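Local coordinates for amorpha-4,11-diene synthase (Artemisia annua, PDB 4GAX), which is a metal-dependent sesquiterpene synthase that probably converts farnesyl diphosphate into cyclic sesquiterpenes, crystallised as an engineered alpha-bisabolol synthase mutant, at residues Lys60-Arg64 / Leu95-Glu99; Cys136-Asn140 / Glu174-Glu178; Ser168-Pro172 / Lys505-Arg509; Leu188-Ala192 / Ile206-Leu210. All blocks are in the same frame, centred on the assembly; numbering follows the deposited sequence.

Interaction 1 (Lys60-Arg64 / Leu95-Glu99); sequences KKEVR and LFEQE
Val63 and Arg64 of helix 52-71 clasp Phe96 and Glu99 at the start of helix 97-111, joining two helices of the all-helical N-terminal domain of a plant terpene synthase. Phe96, at the N-cap position of its helix, lays its ring against helix 52-71, one face toward Val63 and its edge toward Lys60 and Arg64. The CG1 methyl of Val63 stands over that face in a CH-pi contact, 3.8 Å from the ring centroid and displaced toward the rim, with CZ as its nearest ring atom. Having CG1 opposite the backbone N (chi1 178°) is what delivers that methyl to the ring. Leu95 CB backs the opposite face. At the ring edge, Phe96 CE1 meets Lys60 O at 3.5 Å and Arg64 CG at 3.9 Å, while the bent chain of Lys60 lays CG near CZ and CD against Leu95 CD1. Helices 238-269 and 77-89 close the apolar side, where Leu243 and Ile87 touch Phe96.

The polar half is a salt bridge beside the ring. Arg64 is extended from CG to NE and presents NE to Glu99 OE2 at 3.0 Å, in a somewhat bent bond (139°). The oxygen lies nearly in the guanidinium plane, but NE reaches it from above the carboxylate plane. A leucine in place of Arg64 would probably leave the Glu99 carboxylate without its charged mate and a bridging water without one of its anchors. The bridging water accepts from Arg64 NH2 at 2.6 Å and donates to Leu95 O and Glu99 OE2.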
loop_
_atom_site.group_PDB
_atom_site.type_symbol
_atom_site.label_atom_id
_atom_site.label_comp_id
_atom_site.label_asym_id
_atom_site.label_seq_id
_atom_site.Cartn_x
_atom_site.Cartn_y
_atom_site.Cartn_z
ATOM N N LYS A 60 26.247 -6.901 4.804
ATOM C CA LYS A 60 25.637 -5.842 5.610
ATOM C C LYS A 60 26.653 -4.835 6.136
ATOM O O LYS A 60 26.418 -3.622 6.090
ATOM C CB LYS A 60 24.873 -6.443 6.794
ATOM C CG LYS A 60 23.369 -6.382 6.641
ATOM C CD LYS A 60 22.749 -7.762 6.506
ATOM C CE LYS A 60 22.221 -8.260 7.840
ATOM N NZ LYS A 60 22.069 -7.140 8.812
ATOM N N LYS A 61 27.777 -5.338 6.636
ATOM C CA LYS A 61 28.821 -4.476 7.181
ATOM C C LYS A 61 29.486 -3.626 6.100
ATOM O O LYS A 61 29.896 -2.489 6.355
ATOM C CB LYS A 61 29.890 -5.310 7.886
ATOM C CG LYS A 61 29.351 -6.286 8.918
ATOM C CD LYS A 61 30.501 -6.923 9.691
ATOM C CE LYS A 61 30.039 -8.136 10.484
ATOM N NZ LYS A 61 30.646 -9.393 9.952
ATOM N N GLU A 62 29.643 -4.183 4.906
ATOM C CA GLU A 62 30.218 -3.415 3.807
ATOM C C GLU A 62 29.281 -2.258 3.461
ATOM O O GLU A 62 29.726 -1.141 3.200
ATOM C CB GLU A 62 30.410 -4.288 2.565
ATOM C CG GLU A 62 31.316 -5.486 2.752
ATOM C CD GLU A 62 31.520 -6.254 1.453
ATOM O OE1 GLU A 62 31.636 -5.600 0.387
ATOM O OE2 GLU A 62 31.551 -7.507 1.494
ATOM N N VAL A 63 27.979 -2.533 3.447
ATOM C CA VAL A 63 26.993 -1.495 3.149
ATOM C C VAL A 63 26.915 -0.429 4.247
ATOM O O VAL A 63 26.763 0.763 3.955
ATOM C CB VAL A 63 25.592 -2.100 2.889
ATOM C CG1 VAL A 63 24.552 -0.996 2.636
ATOM C CG2 VAL A 63 25.651 -3.058 1.692
ATOM N N ARG A 64 27.021 -0.839 5.507
ATOM C CA ARG A 64 27.055 0.153 6.581
ATOM C C ARG A 64 28.223 1.093 6.376
ATOM O O ARG A 64 28.073 2.308 6.501
ATOM C CB ARG A 64 27.148 -0.502 7.951
ATOM C CG ARG A 64 25.887 -1.194 8.334
ATOM C CD ARG A 64 25.893 -1.598 9.787
ATOM N NE ARG A 64 24.659 -2.301 10.102
ATOM C CZ ARG A 64 24.571 -3.613 10.280
ATOM N NH1 ARG A 64 25.659 -4.371 10.210
ATOM N NH2 ARG A 64 23.392 -4.161 10.557
ATOM N N LEU A 95 16.974 -3.460 6.372
ATOM C CA LEU A 95 18.241 -3.888 6.963
ATOM C C LEU A 95 19.017 -2.709 7.541
ATOM O O LEU A 95 19.889 -2.894 8.379
ATOM C CB LEU A 95 19.120 -4.582 5.920
ATOM C CG LEU A 95 18.615 -5.907 5.342
ATOM C CD1 LEU A 95 19.668 -6.444 4.397
ATOM C CD2 LEU A 95 18.349 -6.908 6.459
ATOM N N PHE A 96 18.694 -1.499 7.094
ATOM C CA PHE A 96 19.470 -0.317 7.471
ATOM C C PHE A 96 18.585 0.843 7.922
ATOM O O PHE A 96 18.828 2.005 7.566
ATOM C CB PHE A 96 20.319 0.120 6.279
ATOM C CG PHE A 96 21.154 -0.987 5.711
ATOM C CD1 PHE A 96 22.306 -1.389 6.359
ATOM C CD2 PHE A 96 20.779 -1.642 4.545
ATOM C CE1 PHE A 96 23.100 -2.422 5.847
ATOM C CE2 PHE A 96 21.564 -2.676 4.023
ATOM C CZ PHE A 96 22.724 -3.065 4.683
ATOM N N GLU A 97 17.562 0.510 8.706
ATOM C CA GLU A 97 16.558 1.466 9.146
ATOM C C GLU A 97 17.198 2.618 9.897
ATOM O O GLU A 97 16.986 3.795 9.558
ATOM C CB GLU A 97 15.544 0.773 10.058
ATOM C CG GLU A 97 14.117 1.202 9.829
ATOM C CD GLU A 97 13.607 0.788 8.459
ATOM O OE1 GLU A 97 13.263 -0.400 8.284
ATOM O OE2 GLU A 97 13.550 1.648 7.552
ATOM N N GLN A 98 17.976 2.281 10.920
ATOM C CA GLN A 98 18.602 3.313 11.737
ATOM C C GLN A 98 19.569 4.135 10.898
ATOM O O GLN A 98 19.616 5.365 11.016
ATOM C CB GLN A 98 19.314 2.706 12.956
ATOM C CG GLN A 98 19.677 3.740 14.040
ATOM C CD GLN A 98 20.949 4.515 13.716
ATOM O OE1 GLN A 98 21.800 4.037 12.957
ATOM N NE2 GLN A 98 21.082 5.720 14.282
ATOM N N GLU A 99 20.343 3.459 10.052
ATOM C CA GLU A 99 21.376 4.149 9.271
ATOM C C GLU A 99 20.744 5.135 8.297
ATOM O O GLU A 99 21.216 6.264 8.155
ATOM C CB GLU A 99 22.276 3.158 8.523
ATOM C CG GLU A 99 23.180 2.330 9.426
ATOM C CD GLU A 99 22.501 1.094 10.001
ATOM O OE1 GLU A 99 21.276 0.913 9.813
ATOM O OE2 GLU A 99 23.204 0.294 10.660
HETATM O O HOH W 1 21.840 -2.091 10.134
#

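Interaction 2 (Cys136-Asn140 / Glu174-Glu178); sequences CDVFN and EIILE
Cys136 and Phe139 pack onto Ile176 and Leu177 where a loop of the helical N-terminal domain meets the first turn of helix 175-194. The loop residues 137-140 have helical backbone angles without the regular bonding pattern, and both Cys136 and Phe139 point their CB atoms to helix 175-194.

Apolar packing carries most of the contact. Cys136 fits CB against Ile176 CG2 at 3.6 Å, while SG reaches Leu177 CD1 at 3.4 Å. The first torsion of Ile176 (chi1 -169°) sets CG1 anti to the backbone N and leaves CG2 in the crowded position between N and the carbonyl carbon. Ile176 CD1 thereby lies 3.9 Å from Phe139 CB, and also close to Phe139 O.

The aromatic component is a CH-pi contact. Leu177 CD2 sits over one face of the Phe139 ring, 4.0 Å from the centroid and toward the CE2 rim. Val138 CG1 backs the opposite face, and Phe124 and His142 meet the ring edge-to-face.

Polar links across the contact run through water. Glu174, at the N-cap position, has an extended chain that passes Cys136 SG. The Glu174 carboxylate is held mainly by residues beyond the two segments: OE2 in a salt bridge to Arg128, OE1 accepting from Val171 N. One water accepts from Cys136 N at 2.8 Å and donates to Glu174 OE2 at 2.9 Å.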
loop_
_atom_site.group_PDB
_atom_site.type_symbol
_atom_site.label_atom_id
_atom_site.label_comp_id
_atom_site.label_asym_id
_atom_site.label_seq_id
_atom_site.Cartn_x
_atom_site.Cartn_y
_atom_site.Cartn_z
ATOM N N CYS A 136 9.156 23.310 -3.017
ATOM C CA CYS A 136 9.548 23.224 -4.424
ATOM C C CYS A 136 10.611 24.215 -4.882
ATOM O O CYS A 136 11.010 24.176 -6.050
ATOM C CB CYS A 136 8.320 23.411 -5.308
ATOM S SG CYS A 136 7.329 21.953 -5.361
ATOM N N ASP A 137 11.052 25.106 -3.993
ATOM C CA ASP A 137 12.035 26.139 -4.360
ATOM C C ASP A 137 13.274 25.555 -5.022
ATOM O O ASP A 137 13.874 26.187 -5.880
ATOM C CB ASP A 137 12.484 26.942 -3.138
ATOM C CG ASP A 137 11.374 27.812 -2.565
ATOM O OD1 ASP A 137 10.317 27.948 -3.223
ATOM O OD2 ASP A 137 11.569 28.364 -1.457
ATOM N N VAL A 138 13.647 24.345 -4.619
ATOM C CA VAL A 138 14.844 23.710 -5.134
ATOM C C VAL A 138 14.774 23.556 -6.654
ATOM O O VAL A 138 15.811 23.479 -7.324
ATOM C CB VAL A 138 15.090 22.338 -4.461
ATOM C CG1 VAL A 138 14.016 21.324 -4.873
ATOM C CG2 VAL A 138 16.482 21.814 -4.797
ATOM N N PHE A 139 13.558 23.548 -7.205
ATOM C CA PHE A 139 13.389 23.355 -8.650
ATOM C C PHE A 139 13.501 24.613 -9.495
ATOM O O PHE A 139 13.597 24.532 -10.722
ATOM C CB PHE A 139 12.069 22.645 -8.949
ATOM C CG PHE A 139 12.016 21.250 -8.405
ATOM C CD1 PHE A 139 12.811 20.254 -8.954
ATOM C CD2 PHE A 139 11.193 20.941 -7.325
ATOM C CE1 PHE A 139 12.774 18.954 -8.439
ATOM C CE2 PHE A 139 11.155 19.653 -6.809
ATOM C CZ PHE A 139 11.941 18.662 -7.370
ATOM N N ASN A 140 13.487 25.769 -8.847
ATOM C CA ASN A 140 13.457 27.022 -9.585
ATOM C C ASN A 140 14.561 27.154 -10.627
ATOM O O ASN A 140 14.329 27.692 -11.707
ATOM C CB ASN A 140 13.417 28.216 -8.629
ATOM C CG ASN A 140 12.050 28.387 -7.995
ATOM O OD1 ASN A 140 11.033 28.052 -8.603
ATOM N ND2 ASN A 140 12.017 28.903 -6.769
ATOM N N GLU A 174 1.215 23.080 -6.552
ATOM C CA GLU A 174 2.640 23.178 -6.875
ATOM C C GLU A 174 2.865 23.181 -8.385
ATOM O O GLU A 174 3.141 22.142 -8.992
ATOM C CB GLU A 174 3.440 22.085 -6.147
ATOM C CG GLU A 174 3.391 22.313 -4.629
ATOM C CD GLU A 174 4.120 21.266 -3.820
ATOM O OE1 GLU A 174 4.129 20.076 -4.219
ATOM O OE2 GLU A 174 4.678 21.636 -2.760
ATOM N N ILE A 175 2.736 24.371 -8.972
ATOM C CA ILE A 175 2.699 24.518 -10.418
ATOM C C ILE A 175 4.006 24.095 -11.065
ATOM O O ILE A 175 4.003 23.568 -12.192
ATOM C CB ILE A 175 2.396 25.973 -10.843
ATOM C CG1 ILE A 175 1.345 26.592 -9.933
ATOM C CG2 ILE A 175 1.924 26.036 -12.299
ATOM C CD1 ILE A 175 1.758 27.928 -9.341
ATOM N N ILE A 176 5.126 24.330 -10.382
ATOM C CA ILE A 176 6.403 23.950 -10.988
ATOM C C ILE A 176 6.489 22.435 -11.211
ATOM O O ILE A 176 7.092 21.981 -12.199
ATOM C CB ILE A 176 7.646 24.499 -10.254
ATOM C CG1 ILE A 176 8.894 24.277 -11.112
ATOM C CG2 ILE A 176 7.823 23.836 -8.879
ATOM C CD1 ILE A 176 9.969 25.322 -10.935
ATOM N N LEU A 177 5.853 21.656 -10.333
ATOM C CA LEU A 177 5.816 20.196 -10.524
ATOM C C LEU A 177 4.695 19.718 -11.458
ATOM O O LEU A 177 4.836 18.686 -12.133
ATOM C CB LEU A 177 5.741 19.453 -9.192
ATOM C CG LEU A 177 6.964 19.609 -8.295
ATOM C CD1 LEU A 177 6.661 18.973 -6.933
ATOM C CD2 LEU A 177 8.189 18.981 -8.909
ATOM N N GLU A 178 3.569 20.427 -11.493
ATOM C CA GLU A 178 2.615 20.164 -12.571
ATOM C C GLU A 178 3.324 20.376 -13.926
ATOM O O GLU A 178 3.245 19.542 -14.835
ATOM C CB GLU A 178 1.402 21.102 -12.464
ATOM C CG GLU A 178 0.571 20.905 -11.209
ATOM C CD GLU A 178 -0.079 19.533 -11.146
ATOM O OE1 GLU A 178 -0.379 18.957 -12.225
ATOM O OE2 GLU A 178 -0.303 19.041 -10.012
HETATM O O HOH W 2 6.435 23.903 -2.526
#

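Interaction 3 (Ser168-Pro172 / Lys505-Arg509); sequences SMRVP and KDINR
Val171 and Lys505 bring their CA atoms to 4.7 Å where the irregular loop 168-172 lies against helix 489-513, an interface of the N-terminal and C-terminal domains of the terpene synthase fold. Asn508 is the polar anchor. Asn508 ND2 gives a nearly straight bond (172°) to Arg170 O at 3.0 Å, the acceptor lying in the amide plane, and a more bent one to Ser168 O at 2.8 Å. Both protons of the buried amide are thus used on loop carbonyls, while OD1 accepts from Trp215 NE1. A leucine in its place would probably leave both carbonyls without their donor and free the loop to shift.

The Lys505 chain slants across Arg170, CG over one guanidinium face near its rim and CD 3.7 Å from Arg170 NE. Both cations converge on Glu178 OE2, which forms salt bridges with Arg170 NE and Lys505 NZ. Farther along, Val171 CG1 rests on Arg509 CA at 3.8 Å, and Pro172 CD touches Lys505 O at 3.4 Å. Pro172 CG also faces the weakly bonded Asp506-Arg509 ion pair.

Around the contact, helix 120-129 meets Met169 and Val171, Leu177 and Leu181 of helix 175-194 touch Arg170, and helix 447-461 packs on the far side of the 505-509 turn.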
loop_
_atom_site.group_PDB
_atom_site.type_symbol
_atom_site.label_atom_id
_atom_site.label_comp_id
_atom_site.label_asym_id
_atom_site.label_seq_id
_atom_site.Cartn_x
_atom_site.Cartn_y
_atom_site.Cartn_z
ATOM N N SER A 168 5.655 13.015 -8.524
ATOM C CA SER A 168 4.661 12.177 -7.835
ATOM C C SER A 168 4.421 12.552 -6.380
ATOM O O SER A 168 3.402 12.146 -5.810
ATOM C CB SER A 168 5.057 10.704 -7.879
ATOM O OG SER A 168 5.137 10.298 -9.218
ATOM N N MET A 169 5.350 13.300 -5.778
ATOM C CA MET A 169 5.234 13.693 -4.375
ATOM C C MET A 169 4.573 15.043 -4.224
ATOM O O MET A 169 4.559 15.597 -3.124
ATOM C CB MET A 169 6.615 13.794 -3.700
ATOM C CG MET A 169 7.566 12.668 -4.033
ATOM S SD MET A 169 7.020 11.090 -3.375
ATOM C CE MET A 169 7.159 11.360 -1.618
ATOM N N ARG A 170 4.049 15.595 -5.308
ATOM C CA ARG A 170 3.536 16.959 -5.247
ATOM C C ARG A 170 2.216 17.028 -4.502
ATOM O O ARG A 170 1.453 16.045 -4.464
ATOM C CB ARG A 170 3.366 17.542 -6.651
ATOM C CG ARG A 170 2.188 16.998 -7.423
ATOM C CD ARG A 170 2.344 17.349 -8.922
ATOM N NE ARG A 170 1.253 16.833 -9.743
ATOM C CZ ARG A 170 1.126 15.563 -10.130
ATOM N NH1 ARG A 170 2.012 14.655 -9.750
ATOM N NH2 ARG A 170 0.093 15.197 -10.883
ATOM N N VAL A 171 1.958 18.191 -3.903
ATOM C CA VAL A 171 0.671 18.473 -3.260
ATOM C C VAL A 171 -0.105 19.470 -4.144
ATOM O O VAL A 171 0.423 19.911 -5.180
ATOM C CB VAL A 171 0.896 18.983 -1.812
ATOM C CG1 VAL A 171 1.857 18.028 -1.066
ATOM C CG2 VAL A 171 1.458 20.413 -1.814
ATOM N N PRO A 172 -1.364 19.792 -3.787
ATOM C CA PRO A 172 -2.093 20.705 -4.681
ATOM C C PRO A 172 -1.461 22.091 -4.747
ATOM O O PRO A 172 -0.994 22.607 -3.733
ATOM C CB PRO A 172 -3.477 20.801 -4.035
ATOM C CG PRO A 172 -3.633 19.484 -3.327
ATOM C CD PRO A 172 -2.255 19.188 -2.780
ATOM N N LYS A 505 -3.004 13.876 -4.863
ATOM C CA LYS A 505 -2.326 15.079 -4.386
ATOM C C LYS A 505 -2.809 15.466 -2.980
ATOM O O LYS A 505 -2.008 15.876 -2.128
ATOM C CB LYS A 505 -2.491 16.240 -5.384
ATOM C CG LYS A 505 -1.530 16.141 -6.588
ATOM C CD LYS A 505 -1.666 17.320 -7.563
ATOM C CE LYS A 505 -3.028 17.334 -8.228
ATOM N NZ LYS A 505 -3.117 18.458 -9.214
ATOM N N ASP A 506 -4.114 15.353 -2.742
ATOM C CA ASP A 506 -4.664 15.623 -1.413
ATOM C C ASP A 506 -4.049 14.676 -0.390
ATOM O O ASP A 506 -3.704 15.067 0.732
ATOM C CB ASP A 506 -6.185 15.438 -1.417
ATOM C CG ASP A 506 -6.910 16.587 -2.083
ATOM O OD1 ASP A 506 -6.426 17.741 -1.983
ATOM O OD2 ASP A 506 -7.969 16.335 -2.704
ATOM N N ILE A 507 -3.909 13.417 -0.781
ATOM C CA ILE A 507 -3.342 12.411 0.118
ATOM C C ILE A 507 -1.863 12.656 0.404
ATOM O O ILE A 507 -1.394 12.439 1.535
ATOM C CB ILE A 507 -3.567 10.998 -0.451
ATOM C CG1 ILE A 507 -5.052 10.644 -0.309
ATOM C CG2 ILE A 507 -2.712 9.968 0.280
ATOM C CD1 ILE A 507 -5.525 9.616 -1.304
ATOM N N ASN A 508 -1.117 13.096 -0.609
ATOM C CA ASN A 508 0.277 13.485 -0.377
ATOM C C ASN A 508 0.382 14.565 0.676
ATOM O O ASN A 508 1.242 14.497 1.557
ATOM C CB ASN A 508 0.962 13.962 -1.667
ATOM C CG ASN A 508 1.307 12.815 -2.603
ATOM O OD1 ASN A 508 1.347 11.641 -2.190
ATOM N ND2 ASN A 508 1.587 13.150 -3.870
ATOM N N ARG A 509 -0.484 15.571 0.587
ATOM C CA ARG A 509 -0.443 16.669 1.566
ATOM C C ARG A 509 -0.697 16.140 2.977
ATOM O O ARG A 509 0.036 16.471 3.910
ATOM C CB ARG A 509 -1.451 17.756 1.202
ATOM C CG ARG A 509 -1.476 18.983 2.149
ATOM C CD ARG A 509 -2.791 19.762 1.963
ATOM N NE ARG A 509 -3.927 18.837 2.044
ATOM C CZ ARG A 509 -4.933 18.770 1.173
ATOM N NH1 ARG A 509 -4.995 19.597 0.136
ATOM N NH2 ARG A 509 -5.888 17.869 1.352
HETATM O O HOH W 3 -1.873 16.904 -11.889
#

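Interaction 4 (Leu188-Ala192 / Ile206-Leu210); sequences LSIIA and IQRAL
Ile206 and Leu210 of helix 200-211 interdigitate with Leu188, Ser189 and Ala192 of helix 175-194, forming the interface of an antiparallel helical hairpin in the N-terminal domain. The short segments run at 148° to each other with their axes 9.8 Å apart, and the approach is tightest where Ala192 faces Ile206, at a CA separation of 6.1 Å.

Ile206 is the central side chain. Its CB points to the other helix and its two branches divide the work. With CG1 beside the backbone N (chi1 -62°), CG2 stands anti to it and pushes into the groove formed by residues one turn apart. Ile206 CG2 meets Leu188 O at 3.5 Å and packs on Leu188 CB; Ile206 CG2 also lies 3.7 Å from Ala192 CB. The short Ala192 side chain lets this branch come down close to the backbone. On the other branch, Ile206 CD1 reaches Ile191 CG2 at 4.1 Å, the two isoleucines crossing at about a right angle.

One turn further on, Leu210 spreads its methyls over the beginning of the 188-192 turn. Leu210 CD2 touches Leu188 CB at 4.0 Å, while Leu210 CD1 lies 3.7 Å from Ser189 OG, a hydroxyl hydrogen-bonded to Gln185 O. Toward the outside, a water accepts from Gln207 NE2 and donates to Ser189 O, adding a polar link to the hydrophobic seam.

Helix 157-167 underlies the pair: Val157 touches Ile206, Leu160 touches Ile191, and Tyr164 packs on Leu188 while bonding Ala209 O through its hydroxyl. Nearer the hairpin turn, Ser203 OG bonds to Ala192 O.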
loop_
_atom_site.group_PDB
_atom_site.type_symbol
_atom_site.label_atom_id
_atom_site.label_comp_id
_atom_site.label_asym_id
_atom_site.label_seq_id
_atom_site.Cartn_x
_atom_site.Cartn_y
_atom_site.Cartn_z
ATOM N N LEU A 188 10.343 12.034 -21.895
ATOM C CA LEU A 188 10.621 10.633 -21.574
ATOM C C LEU A 188 9.942 9.657 -22.536
ATOM O O LEU A 188 10.551 8.655 -22.938
ATOM C CB LEU A 188 10.282 10.325 -20.109
ATOM C CG LEU A 188 11.238 10.925 -19.061
ATOM C CD1 LEU A 188 10.674 10.783 -17.651
ATOM C CD2 LEU A 188 12.633 10.288 -19.140
ATOM N N SER A 189 8.696 9.953 -22.924
ATOM C CA SER A 189 7.969 9.128 -23.889
ATOM C C SER A 189 8.743 8.959 -25.191
ATOM O O SER A 189 8.865 7.841 -25.724
ATOM C CB SER A 189 6.612 9.749 -24.223
ATOM O OG SER A 189 5.706 9.584 -23.153
ATOM N N ILE A 190 9.247 10.080 -25.698
ATOM C CA ILE A 190 9.991 10.109 -26.955
ATOM C C ILE A 190 11.323 9.379 -26.799
ATOM O O ILE A 190 11.704 8.586 -27.652
ATOM C CB ILE A 190 10.311 11.553 -27.388
ATOM C CG1 ILE A 190 9.031 12.314 -27.724
ATOM C CG2 ILE A 190 11.237 11.562 -28.599
ATOM C CD1 ILE A 190 9.284 13.788 -28.014
ATOM N N ILE A 191 12.034 9.657 -25.710
ATOM C CA ILE A 191 13.342 9.050 -25.504
ATOM C C ILE A 191 13.210 7.525 -25.414
ATOM O O ILE A 191 13.988 6.791 -26.016
ATOM C CB ILE A 191 14.043 9.626 -24.251
ATOM C CG1 ILE A 191 14.335 11.113 -24.459
ATOM C CG2 ILE A 191 15.341 8.897 -23.981
ATOM C CD1 ILE A 191 14.777 11.828 -23.183
ATOM N N ALA A 192 12.203 7.049 -24.696
ATOM C CA ALA A 192 12.014 5.615 -24.536
ATOM C C ALA A 192 11.809 4.946 -25.896
ATOM O O ALA A 192 12.317 3.859 -26.134
ATOM C CB ALA A 192 10.848 5.313 -23.590
ATOM N N ILE A 206 12.348 3.409 -18.377
ATOM C CA ILE A 206 11.560 4.632 -18.581
ATOM C C ILE A 206 10.061 4.300 -18.710
ATOM O O ILE A 206 9.214 4.933 -18.098
ATOM C CB ILE A 206 12.004 5.358 -19.851
ATOM C CG1 ILE A 206 13.467 5.789 -19.716
ATOM C CG2 ILE A 206 11.101 6.568 -20.132
ATOM C CD1 ILE A 206 14.079 6.275 -21.034
ATOM N N GLN A 207 9.727 3.301 -19.511
ATOM C CA GLN A 207 8.316 3.010 -19.752
ATOM C C GLN A 207 7.615 2.463 -18.508
ATOM O O GLN A 207 6.437 2.745 -18.293
ATOM C CB GLN A 207 8.140 2.092 -20.962
ATOM C CG GLN A 207 7.388 2.750 -22.139
ATOM C CD GLN A 207 6.108 3.527 -21.722
ATOM O OE1 GLN A 207 5.330 3.090 -20.855
ATOM N NE2 GLN A 207 5.892 4.684 -22.361
ATOM N N ARG A 208 8.326 1.732 -17.652
ATOM C CA ARG A 208 7.674 1.290 -16.410
ATOM C C ARG A 208 7.360 2.494 -15.524
ATOM O O ARG A 208 6.268 2.583 -14.968
ATOM C CB ARG A 208 8.458 0.201 -15.647
ATOM C CG ARG A 208 9.887 0.539 -15.253
ATOM C CD ARG A 208 10.552 -0.636 -14.493
ATOM N NE ARG A 208 9.919 -0.861 -13.209
ATOM C CZ ARG A 208 10.414 -0.481 -12.031
ATOM N NH1 ARG A 208 11.595 0.123 -11.933
ATOM N NH2 ARG A 208 9.718 -0.719 -10.937
ATOM N N ALA A 209 8.301 3.433 -15.425
ATOM C CA ALA A 209 8.084 4.651 -14.652
ATOM C C ALA A 209 6.890 5.449 -15.182
ATOM O O ALA A 209 6.057 5.940 -14.405
ATOM C CB ALA A 209 9.349 5.509 -14.649
ATOM N N LEU A 210 6.813 5.588 -16.503
ATOM C CA LEU A 210 5.695 6.299 -17.126
ATOM C C LEU A 210 4.345 5.607 -16.878
ATOM O O LEU A 210 3.310 6.271 -16.729
ATOM C CB LEU A 210 5.943 6.455 -18.631
ATOM C CG LEU A 210 7.119 7.361 -19.021
ATOM C CD1 LEU A 210 7.289 7.413 -20.539
ATOM C CD2 LEU A 210 6.940 8.762 -18.451
HETATM O O HOH W 4 7.532 5.197 -24.874
#

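From the N terminus, interaction 1 closes first, tying helix 52-71 to the start of helix 97-111 across 30 intervening residues and standing apart from the others. Interaction 2 then closes a loop from 136-140 to the start of helix 175-194. Interaction 3 crosses it, since 168-172 falls between those two segments but pairs with distant 505-509, linking the N-terminal domain to helix 489-513. The two touch through Glu178, Arg170 and Lys505. Interaction 4, a local hairpin, lies wholly within the long span bracketed by interaction 3 and shares helix 175-194 with interaction 2, so that helix is held at both its beginning and its far part.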